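Local coordinates for proteasome protein (Corynebacterium glutamicum ATCC 13032, PDB 2P90) that is of unknown function but belongs to the PAC2 family, whose members include proteasome assembly chaperones, and may therefore serve in protein assembly, at residues A212-L215 with K216-S220; P230-A233 with L234-D237; H203-A207 with S208-A212. All blocks are in the same frame, centred on the assembly; numbering follows the deposited sequence.

Contact 1. Residues A212-L215 with K216-S220; sequences AATL and KLLQS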
ATOM      1  N   ALA B 212     -14.012 -22.882 -15.228  1.00 43.33           N
ATOM      2  CA  ALA B 212     -13.419 -24.237 -15.278  1.00 42.95           C
ATOM      3  C   ALA B 212     -12.361 -24.423 -14.150  1.00 42.91           C
ATOM      4  O   ALA B 212     -12.175 -25.525 -13.604  1.00 43.20           O
ATOM      5  CB  ALA B 212     -12.824 -24.528 -16.670  1.00 41.80           C
ATOM      6  N   ALA B 213     -11.702 -23.325 -13.774  1.00 43.03           N
ATOM      7  CA  ALA B 213     -10.673 -23.352 -12.729  1.00 42.16           C
ATOM      8  C   ALA B 213     -11.297 -23.428 -11.327  1.00 41.95           C
ATOM      9  O   ALA B 213     -10.832 -24.175 -10.482  1.00 42.61           O
ATOM     10  CB  ALA B 213      -9.776 -22.177 -12.874  1.00 41.33           C
ATOM     11  N   THR B 214     -12.359 -22.674 -11.092  1.00 42.30           N
ATOM     12  CA  THR B 214     -13.128 -22.776  -9.856  1.00 43.42           C
ATOM     13  C   THR B 214     -13.552 -24.227  -9.667  1.00 44.73           C
ATOM     14  O   THR B 214     -13.216 -24.842  -8.651  1.00 44.49           O
ATOM     15  CB  THR B 214     -14.357 -21.864  -9.905  1.00 43.55           C
ATOM     16  OG1 THR B 214     -13.940 -20.550 -10.298  1.00 43.98           O
ATOM     17  CG2 THR B 214     -15.116 -21.816  -8.548  1.00 41.71           C
ATOM     18  N   LEU B 215     -14.232 -24.770 -10.686  1.00 46.34           N
ATOM     19  CA  LEU B 215     -14.645 -26.184 -10.751  1.00 47.23           C
ATOM     20  C   LEU B 215     -13.520 -27.147 -10.408  1.00 47.38           C
ATOM     21  O   LEU B 215     -13.659 -28.006  -9.535  1.00 47.08           O
ATOM     22  CB  LEU B 215     -15.203 -26.505 -12.153  1.00 47.34           C
ATOM     23  CG  LEU B 215     -15.933 -27.836 -12.398  1.00 47.80           C
ATOM     24  CD1 LEU B 215     -17.141 -28.085 -11.451  1.00 50.52           C
ATOM     25  CD2 LEU B 215     -16.412 -27.910 -13.835  1.00 48.38           C
ATOM     26  N   LYS B 216     -12.392 -26.978 -11.085  1.00 47.79           N
ATOM     27  CA  LYS B 216     -11.225 -27.788 -10.808  1.00 47.75           C
ATOM     28  C   LYS B 216     -10.779 -27.692  -9.344  1.00 47.63           C
ATOM     29  O   LYS B 216     -10.547 -28.728  -8.714  1.00 48.02           O
ATOM     30  CB  LYS B 216     -10.081 -27.446 -11.777  1.00 47.81           C
ATOM     31  CG  LYS B 216      -8.972 -28.499 -11.817  1.00 50.31           C
ATOM     32  CD  LYS B 216      -9.545 -29.900 -12.089  1.00 54.15           C
ATOM     33  CE  LYS B 216      -8.750 -30.986 -11.353  1.00 58.44           C
ATOM     34  NZ  LYS B 216      -7.567 -31.457 -12.128  1.00 61.56           N
ATOM     35  N   LEU B 217     -10.649 -26.470  -8.798  1.00 47.01           N
ATOM     36  CA  LEU B 217     -10.274 -26.328  -7.378  1.00 46.50           C
ATOM     37  C   LEU B 217     -11.283 -27.042  -6.473  1.00 45.98           C
ATOM     38  O   LEU B 217     -10.896 -27.747  -5.559  1.00 45.32           O
ATOM     39  CB  LEU B 217     -10.127 -24.859  -6.938  1.00 45.56           C
ATOM     40  CG  LEU B 217      -8.900 -24.044  -7.327  1.00 44.26           C
ATOM     41  CD1 LEU B 217      -9.148 -22.574  -6.965  1.00 44.66           C
ATOM     42  CD2 LEU B 217      -7.597 -24.558  -6.686  1.00 42.86           C
ATOM     43  N   LEU B 218     -12.568 -26.871  -6.757  1.00 45.82           N
ATOM     44  CA  LEU B 218     -13.588 -27.452  -5.919  1.00 47.32           C
ATOM     45  C   LEU B 218     -13.589 -29.002  -5.974  1.00 48.71           C
ATOM     46  O   LEU B 218     -13.682 -29.669  -4.932  1.00 48.83           O
ATOM     47  CB  LEU B 218     -14.958 -26.851  -6.247  1.00 47.13           C
ATOM     48  CG  LEU B 218     -15.203 -25.399  -5.809  1.00 47.37           C
ATOM     49  CD1 LEU B 218     -16.627 -24.975  -6.103  1.00 45.28           C
ATOM     50  CD2 LEU B 218     -14.902 -25.226  -4.308  1.00 45.10           C
ATOM     51  N   GLN B 219     -13.451 -29.576  -7.173  1.00 49.31           N
ATOM     52  CA  GLN B 219     -13.400 -31.027  -7.278  1.00 50.37           C
ATOM     53  C   GLN B 219     -12.109 -31.605  -6.684  1.00 50.08           C
ATOM     54  O   GLN B 219     -12.109 -32.715  -6.169  1.00 49.27           O
ATOM     55  CB  GLN B 219     -13.788 -31.558  -8.695  1.00 50.33           C
ATOM     56  CG  GLN B 219     -12.887 -31.218  -9.874  1.00 51.34           C
ATOM     57  CD  GLN B 219     -13.635 -31.239 -11.246  1.00 52.82           C
ATOM     58  OE1 GLN B 219     -14.828 -31.584 -11.343  1.00 55.75           O
ATOM     59  NE2 GLN B 219     -12.921 -30.850 -12.306  1.00 55.76           N
ATOM     60  N   SER B 220     -11.028 -30.824  -6.678  1.00 50.85           N
ATOM     61  CA  SER B 220      -9.807 -31.269  -5.996  1.00 51.09           C
ATOM     62  C   SER B 220     -10.026 -31.346  -4.478  1.00 51.42           C
ATOM     63  O   SER B 220      -9.523 -32.244  -3.807  1.00 51.37           O
ATOM     64  CB  SER B 220      -8.627 -30.364  -6.322  1.00 50.45           C
ATOM     65  OG  SER B 220      -8.484 -30.239  -7.717  1.00 50.30           O
TER

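Contact 2. Residues P230-A233 with L234-D237; sequences PLLA and LERD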
ATOM      1  N   PRO B 230     -22.242 -29.501  -4.490  1.00 59.12           N
ATOM      2  CA  PRO B 230     -23.067 -29.244  -5.661  1.00 59.99           C
ATOM      3  C   PRO B 230     -22.294 -28.379  -6.677  1.00 61.06           C
ATOM      4  O   PRO B 230     -22.043 -27.195  -6.438  1.00 61.48           O
ATOM      5  CB  PRO B 230     -24.275 -28.487  -5.091  1.00 59.95           C
ATOM      6  CG  PRO B 230     -23.799 -27.879  -3.809  1.00 59.26           C
ATOM      7  CD  PRO B 230     -22.606 -28.654  -3.339  1.00 59.10           C
ATOM      8  N   LEU B 231     -21.920 -28.973  -7.804  1.00 61.78           N
ATOM      9  CA  LEU B 231     -21.011 -28.320  -8.735  1.00 62.11           C
ATOM     10  C   LEU B 231     -21.629 -27.895 -10.073  1.00 62.55           C
ATOM     11  O   LEU B 231     -20.953 -27.252 -10.890  1.00 62.53           O
ATOM     12  CB  LEU B 231     -19.799 -29.236  -8.970  1.00 62.28           C
ATOM     13  CG  LEU B 231     -18.799 -29.415  -7.811  1.00 61.97           C
ATOM     14  CD1 LEU B 231     -17.678 -30.336  -8.193  1.00 61.43           C
ATOM     15  CD2 LEU B 231     -18.223 -28.095  -7.373  1.00 61.13           C
ATOM     16  N   LEU B 232     -22.898 -28.241 -10.295  1.00 62.82           N
ATOM     17  CA  LEU B 232     -23.477 -28.236 -11.654  1.00 63.32           C
ATOM     18  C   LEU B 232     -23.657 -26.864 -12.338  1.00 62.93           C
ATOM     19  O   LEU B 232     -23.586 -26.780 -13.570  1.00 63.28           O
ATOM     20  CB  LEU B 232     -24.794 -29.042 -11.716  1.00 64.09           C
ATOM     21  CG  LEU B 232     -24.910 -30.437 -11.065  1.00 65.84           C
ATOM     22  CD1 LEU B 232     -26.388 -30.860 -10.919  1.00 67.11           C
ATOM     23  CD2 LEU B 232     -24.077 -31.513 -11.776  1.00 67.33           C
ATOM     24  N   ALA B 233     -23.901 -25.810 -11.558  1.00 62.21           N
ATOM     25  CA  ALA B 233     -23.986 -24.443 -12.098  1.00 61.01           C
ATOM     26  C   ALA B 233     -22.633 -23.922 -12.620  1.00 60.40           C
ATOM     27  O   ALA B 233     -22.586 -23.064 -13.517  1.00 59.33           O
ATOM     28  CB  ALA B 233     -24.585 -23.489 -11.077  1.00 61.04           C
ATOM     29  N   LEU B 234     -21.550 -24.466 -12.061  1.00 59.65           N
ATOM     30  CA  LEU B 234     -20.193 -24.137 -12.482  1.00 59.47           C
ATOM     31  C   LEU B 234     -19.811 -24.814 -13.794  1.00 60.22           C
ATOM     32  O   LEU B 234     -18.955 -24.308 -14.545  1.00 60.24           O
ATOM     33  CB  LEU B 234     -19.184 -24.549 -11.410  1.00 58.82           C
ATOM     34  CG  LEU B 234     -18.913 -23.678 -10.197  1.00 55.84           C
ATOM     35  CD1 LEU B 234     -17.998 -24.449  -9.304  1.00 54.22           C
ATOM     36  CD2 LEU B 234     -18.294 -22.334 -10.603  1.00 54.74           C
ATOM     37  N   GLU B 235     -20.420 -25.971 -14.038  1.00 60.97           N
ATOM     38  CA  GLU B 235     -20.253 -26.716 -15.287  1.00 61.93           C
ATOM     39  C   GLU B 235     -20.912 -25.972 -16.437  1.00 61.46           C
ATOM     40  O   GLU B 235     -20.296 -25.754 -17.491  1.00 61.18           O
ATOM     41  CB  GLU B 235     -20.792 -28.137 -15.136  1.00 62.31           C
ATOM     42  CG  GLU B 235     -19.774 -29.055 -14.471  1.00 65.82           C
ATOM     43  CD  GLU B 235     -20.371 -30.311 -13.849  1.00 71.30           C
ATOM     44  OE1 GLU B 235     -21.522 -30.266 -13.348  1.00 73.46           O
ATOM     45  OE2 GLU B 235     -19.667 -31.351 -13.847  1.00 73.83           O
ATOM     46  N   ARG B 236     -22.136 -25.531 -16.191  1.00 61.15           N
ATOM     47  CA  ARG B 236     -22.863 -24.708 -17.124  1.00 61.84           C
ATOM     48  C   ARG B 236     -22.070 -23.440 -17.474  1.00 61.65           C
ATOM     49  O   ARG B 236     -21.865 -23.133 -18.654  1.00 61.59           O
ATOM     50  CB  ARG B 236     -24.226 -24.354 -16.515  1.00 62.54           C
ATOM     51  CG  ARG B 236     -25.134 -23.575 -17.443  1.00 65.05           C
ATOM     52  CD  ARG B 236     -25.678 -22.324 -16.781  1.00 69.95           C
ATOM     53  NE  ARG B 236     -26.182 -21.378 -17.779  1.00 74.46           N
ATOM     54  CZ  ARG B 236     -25.687 -20.161 -18.002  1.00 76.15           C
ATOM     55  NH1 ARG B 236     -24.659 -19.705 -17.280  1.00 76.25           N
ATOM     56  NH2 ARG B 236     -26.235 -19.391 -18.944  1.00 75.67           N
ATOM     57  N   ASP B 237     -21.617 -22.722 -16.440  1.00 61.47           N
ATOM     58  CA  ASP B 237     -20.792 -21.511 -16.579  1.00 61.40           C
ATOM     59  C   ASP B 237     -19.520 -21.684 -17.406  1.00 60.60           C
ATOM     60  O   ASP B 237     -19.141 -20.769 -18.142  1.00 59.54           O
ATOM     61  CB  ASP B 237     -20.362 -20.977 -15.206  1.00 62.17           C
ATOM     62  CG  ASP B 237     -21.509 -20.364 -14.399  1.00 64.83           C
ATOM     63  OD1 ASP B 237     -22.671 -20.314 -14.878  1.00 68.52           O
ATOM     64  OD2 ASP B 237     -21.235 -19.943 -13.250  1.00 68.64           O
TER

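Contact 3. Residues H203-A207 with S208-A212; sequences HYVSA and SPYPA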
ATOM      1  N   HIS B 203      -3.164 -17.743 -19.335  1.00 46.73           N
ATOM      2  CA  HIS B 203      -2.779 -16.397 -18.938  1.00 48.05           C
ATOM      3  C   HIS B 203      -3.626 -15.352 -19.641  1.00 48.45           C
ATOM      4  O   HIS B 203      -3.926 -14.307 -19.056  1.00 49.01           O
ATOM      5  CB  HIS B 203      -1.278 -16.133 -19.188  1.00 48.17           C
ATOM      6  CG  HIS B 203      -0.910 -16.122 -20.634  1.00 50.25           C
ATOM      7  ND1 HIS B 203      -0.852 -17.270 -21.395  1.00 54.34           N
ATOM      8  CD2 HIS B 203      -0.619 -15.099 -21.474  1.00 52.04           C
ATOM      9  CE1 HIS B 203      -0.533 -16.956 -22.643  1.00 54.86           C
ATOM     10  NE2 HIS B 203      -0.389 -15.644 -22.716  1.00 53.23           N
ATOM     11  N   TYR B 204      -4.030 -15.631 -20.884  1.00 48.79           N
ATOM     12  CA  TYR B 204      -4.659 -14.594 -21.720  1.00 49.17           C
ATOM     13  C   TYR B 204      -6.128 -14.408 -21.368  1.00 50.29           C
ATOM     14  O   TYR B 204      -6.807 -13.528 -21.910  1.00 50.57           O
ATOM     15  CB  TYR B 204      -4.490 -14.922 -23.211  1.00 48.72           C
ATOM     16  CG  TYR B 204      -4.966 -16.309 -23.589  1.00 48.53           C
ATOM     17  CD1 TYR B 204      -4.124 -17.423 -23.432  1.00 48.31           C
ATOM     18  CD2 TYR B 204      -6.246 -16.520 -24.103  1.00 48.23           C
ATOM     19  CE1 TYR B 204      -4.539 -18.695 -23.771  1.00 46.69           C
ATOM     20  CE2 TYR B 204      -6.678 -17.817 -24.441  1.00 47.53           C
ATOM     21  CZ  TYR B 204      -5.809 -18.893 -24.279  1.00 46.46           C
ATOM     22  OH  TYR B 204      -6.197 -20.179 -24.593  1.00 47.03           O
ATOM     23  N   VAL B 205      -6.611 -15.257 -20.455  1.00 51.15           N
ATOM     24  CA  VAL B 205      -7.991 -15.231 -19.985  1.00 51.55           C
ATOM     25  C   VAL B 205      -8.083 -14.969 -18.458  1.00 51.25           C
ATOM     26  O   VAL B 205      -9.176 -14.960 -17.864  1.00 51.62           O
ATOM     27  CB  VAL B 205      -8.690 -16.561 -20.401  1.00 52.02           C
ATOM     28  CG1 VAL B 205      -8.621 -17.620 -19.274  1.00 51.63           C
ATOM     29  CG2 VAL B 205     -10.097 -16.278 -20.839  1.00 53.40           C
ATOM     30  N   SER B 206      -6.925 -14.734 -17.841  1.00 50.48           N
ATOM     31  CA  SER B 206      -6.793 -14.663 -16.379  1.00 50.27           C
ATOM     32  C   SER B 206      -7.500 -13.487 -15.686  1.00 49.64           C
ATOM     33  O   SER B 206      -7.866 -13.597 -14.506  1.00 49.47           O
ATOM     34  CB  SER B 206      -5.311 -14.687 -15.979  1.00 50.26           C
ATOM     35  OG  SER B 206      -4.900 -16.014 -15.676  1.00 51.75           O
ATOM     36  N   ALA B 207      -7.679 -12.383 -16.414  1.00 48.78           N
ATOM     37  CA  ALA B 207      -8.345 -11.180 -15.897  1.00 48.92           C
ATOM     38  C   ALA B 207      -9.858 -11.269 -15.794  1.00 48.55           C
ATOM     39  O   ALA B 207     -10.455 -10.460 -15.129  1.00 48.81           O
ATOM     40  CB  ALA B 207      -7.949  -9.937 -16.723  1.00 48.46           C
ATOM     41  N   SER B 208     -10.471 -12.230 -16.474  1.00 49.29           N
ATOM     42  CA  SER B 208     -11.935 -12.427 -16.442  1.00 49.75           C
ATOM     43  C   SER B 208     -12.241 -13.736 -15.749  1.00 49.23           C
ATOM     44  O   SER B 208     -11.376 -14.607 -15.702  1.00 50.40           O
ATOM     45  CB  SER B 208     -12.510 -12.494 -17.868  1.00 49.79           C
ATOM     46  OG  SER B 208     -12.131 -11.354 -18.619  1.00 51.17           O
ATOM     47  N   PRO B 209     -13.452 -13.879 -15.187  1.00 48.70           N
ATOM     48  CA  PRO B 209     -13.838 -15.162 -14.589  1.00 48.16           C
ATOM     49  C   PRO B 209     -13.593 -16.361 -15.521  1.00 47.05           C
ATOM     50  O   PRO B 209     -14.006 -16.362 -16.680  1.00 48.21           O
ATOM     51  CB  PRO B 209     -15.330 -14.964 -14.298  1.00 48.45           C
ATOM     52  CG  PRO B 209     -15.435 -13.481 -14.017  1.00 48.36           C
ATOM     53  CD  PRO B 209     -14.507 -12.858 -15.017  1.00 48.33           C
ATOM     54  N   TYR B 210     -12.884 -17.355 -15.018  1.00 45.49           N
ATOM     55  CA  TYR B 210     -12.655 -18.611 -15.735  1.00 43.67           C
ATOM     56  C   TYR B 210     -13.177 -19.782 -14.871  1.00 42.34           C
ATOM     57  O   TYR B 210     -12.421 -20.428 -14.151  1.00 41.08           O
ATOM     58  CB  TYR B 210     -11.169 -18.762 -16.118  1.00 43.01           C
ATOM     59  CG  TYR B 210     -10.925 -19.824 -17.150  1.00 42.49           C
ATOM     60  CD1 TYR B 210     -11.283 -19.629 -18.486  1.00 45.25           C
ATOM     61  CD2 TYR B 210     -10.344 -21.033 -16.794  1.00 41.59           C
ATOM     62  CE1 TYR B 210     -11.050 -20.628 -19.439  1.00 44.77           C
ATOM     63  CE2 TYR B 210     -10.120 -22.017 -17.702  1.00 41.84           C
ATOM     64  CZ  TYR B 210     -10.477 -21.824 -19.026  1.00 43.87           C
ATOM     65  OH  TYR B 210     -10.227 -22.822 -19.922  1.00 43.55           O
ATOM     66  N   PRO B 211     -14.499 -20.014 -14.909  1.00 42.84           N
ATOM     67  CA  PRO B 211     -15.151 -21.051 -14.059  1.00 43.14           C
ATOM     68  C   PRO B 211     -14.618 -22.464 -14.122  1.00 43.30           C
ATOM     69  O   PRO B 211     -14.771 -23.198 -13.148  1.00 45.21           O
ATOM     70  CB  PRO B 211     -16.622 -21.004 -14.487  1.00 43.06           C
ATOM     71  CG  PRO B 211     -16.811 -19.636 -15.076  1.00 42.73           C
ATOM     72  CD  PRO B 211     -15.492 -19.254 -15.702  1.00 42.61           C
ATOM     73  N   ALA B 212     -14.012 -22.882 -15.228  1.00 43.33           N
ATOM     74  CA  ALA B 212     -13.419 -24.237 -15.278  1.00 42.95           C
ATOM     75  C   ALA B 212     -12.361 -24.423 -14.150  1.00 42.91           C
ATOM     76  O   ALA B 212     -12.175 -25.525 -13.604  1.00 43.20           O
ATOM     77  CB  ALA B 212     -12.824 -24.528 -16.670  1.00 41.80           C
TER
HETATM   78  O   HOH W   1     -11.870 -16.203 -18.265  1.00 59.92           O

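Contact 1. Residues A212-L215 with K216-S220
L218 and T214 meet on the buried side of one continuous helix, where T214 CG2 comes to 4.3 Å from L218 CD1 while the backbone N of L218 bonds to T214 O at 2.9 Å. Four successive i to i+4 bonds join the two segments, the others being K216 N to A212 O, L217 N to A213 O and, shortest of the set, Q219 N to L215 O at 2.8 Å, all close to straight. L217 and L218 both turn CG away from the carbonyl carbon, which lays each CG near the carbonyl oxygen four residues back. S220, also buried, adds a second bond from OG to K216 O, from the face opposite S220 N.

The partly exposed side, formed by L215, K216 and Q219, is looser. Q219 holds CG between its backbone N and carbonyl carbon (chi1 65°), and this brings CG to 3.3 Å from L215 O; the amide then slants across the L215 side chain, with OE1 4.0 Å from CG of L215. The bent K216 chain leads away from A212-L215 to a salt bridge with D165.

A213 and L217 pack on strand 194-202, T214 and L218 on helix 41-52, and L215 with L218 on L234 of helix 232-250 and on L231 just ahead of it.

Contact 2. Residues P230-A233 with L234-D237
L234 opens the second segment by turning back on L231: its N uses the carbonyl three residues back, bonding to L231 O at 3.1 Å with the donor well above the carbonyl plane, and its CD1 lies 4.1 Å from CD2 of L231. Both leucines set CG beside the backbone N and then extend, and the two side chains slant past each other with only these methyl ends in touch.

At E235 the backbone N is shared weakly between two carbonyls, L231 O and L232 O. The E235 side chain runs back toward L232: with CG opposite the carbonyl carbon (chi1 -82°) and the chain extended beyond it, OE1 arrives 3.2 Å from CD2 of L232 and close to CA of the same residue. This is a carboxylate oxygen lying against aliphatic carbon.

R236 N makes the straightest backbone bond of the group, to L232 O at 3.2 Å with an N-H...O angle of 168°. Its side chain leads away from the first segment and curls at chi2, which brings the guanidinium edge round to the next residue.

D237 receives that edge. NH1 of R236 forms a salt bridge with OD1 of D237 at 3.2 Å, the oxygen in the guanidinium plane, while D237 N bonds to A233 O at 3.1 Å. The D237 carboxylate also lies against A233 O, its CG 3.0 Å from that oxygen, as acceptor facing acceptor without a bond; the R236 contact probably eases the charge.

Solvent borders L232, A233 and R236, whereas L234 is buried. The inner side faces helix 211-225, with L231 and L234 on L218 and E235 on L215; L234 also reaches H48 of helix 41-52, and P230 packs on A52 of that helix.

Contact 3. Residues H203-A207 with S208-A212
The apolar part of this contact is V205 against Y210. CG1 of V205 comes to 3.4 Å from CD1 of Y210 and to 3.8 Å from its CG, approaching the ring obliquely, and the two side chains cross at about a right angle. With CG anti to the backbone N (chi1 -165°), the tyrosine ring lies over toward V205. L245 of helix 232-250 touches both side chains, and V201 and P202 at the end of strand 194-202 also pack on the tyrosine.

Between the two segments the backbone makes one weak bond: S208 N reaches V205 O at 3.3 Å, closing a type I beta turn over S206 and A207. Just ahead of it, S206 N bonds to H203 O, part of the short 3-10 turn.

Water supplies a further link. Water 1 lies 3.0 Å from V205 O and 2.7 Å from P209 O, bridging the turn and the segment after it; it is placed to donate to both carbonyls, though other acceptors compete for its protons.

Outside these residues, the backbones of S206 and Y210 bond to G39, A207 O accepts from H40 NE2, and Y204 OH bonds to H147 ND1. The whole is a beta-to-alpha connection: a 3-10 turn and a beta turn carry the chain from strand 194-202 into helix 211-225.

How the contacts relate
Along the chain the order is contact 3, contact 1, contact 2. Contact 3 follows strand 194-202 of the mixed beta sheet and ends on A212, the residue with which contact 1 begins; their centres are about 13 Å apart. Contact 1 lies on helix 211-225 and contact 2 at the start of helix 232-250, with centres about 10 Å apart. These two helices pack directly, L218 CD1 lying 3.5 Å from L234 CD1. Contacts 2 and 3, centres about 16 Å apart, meet where D237 CB touches P211 CG at 3.8 Å. The three thus follow one run from strand to helix to helix, and the second helix is packed onto the first within the PAC2 fold.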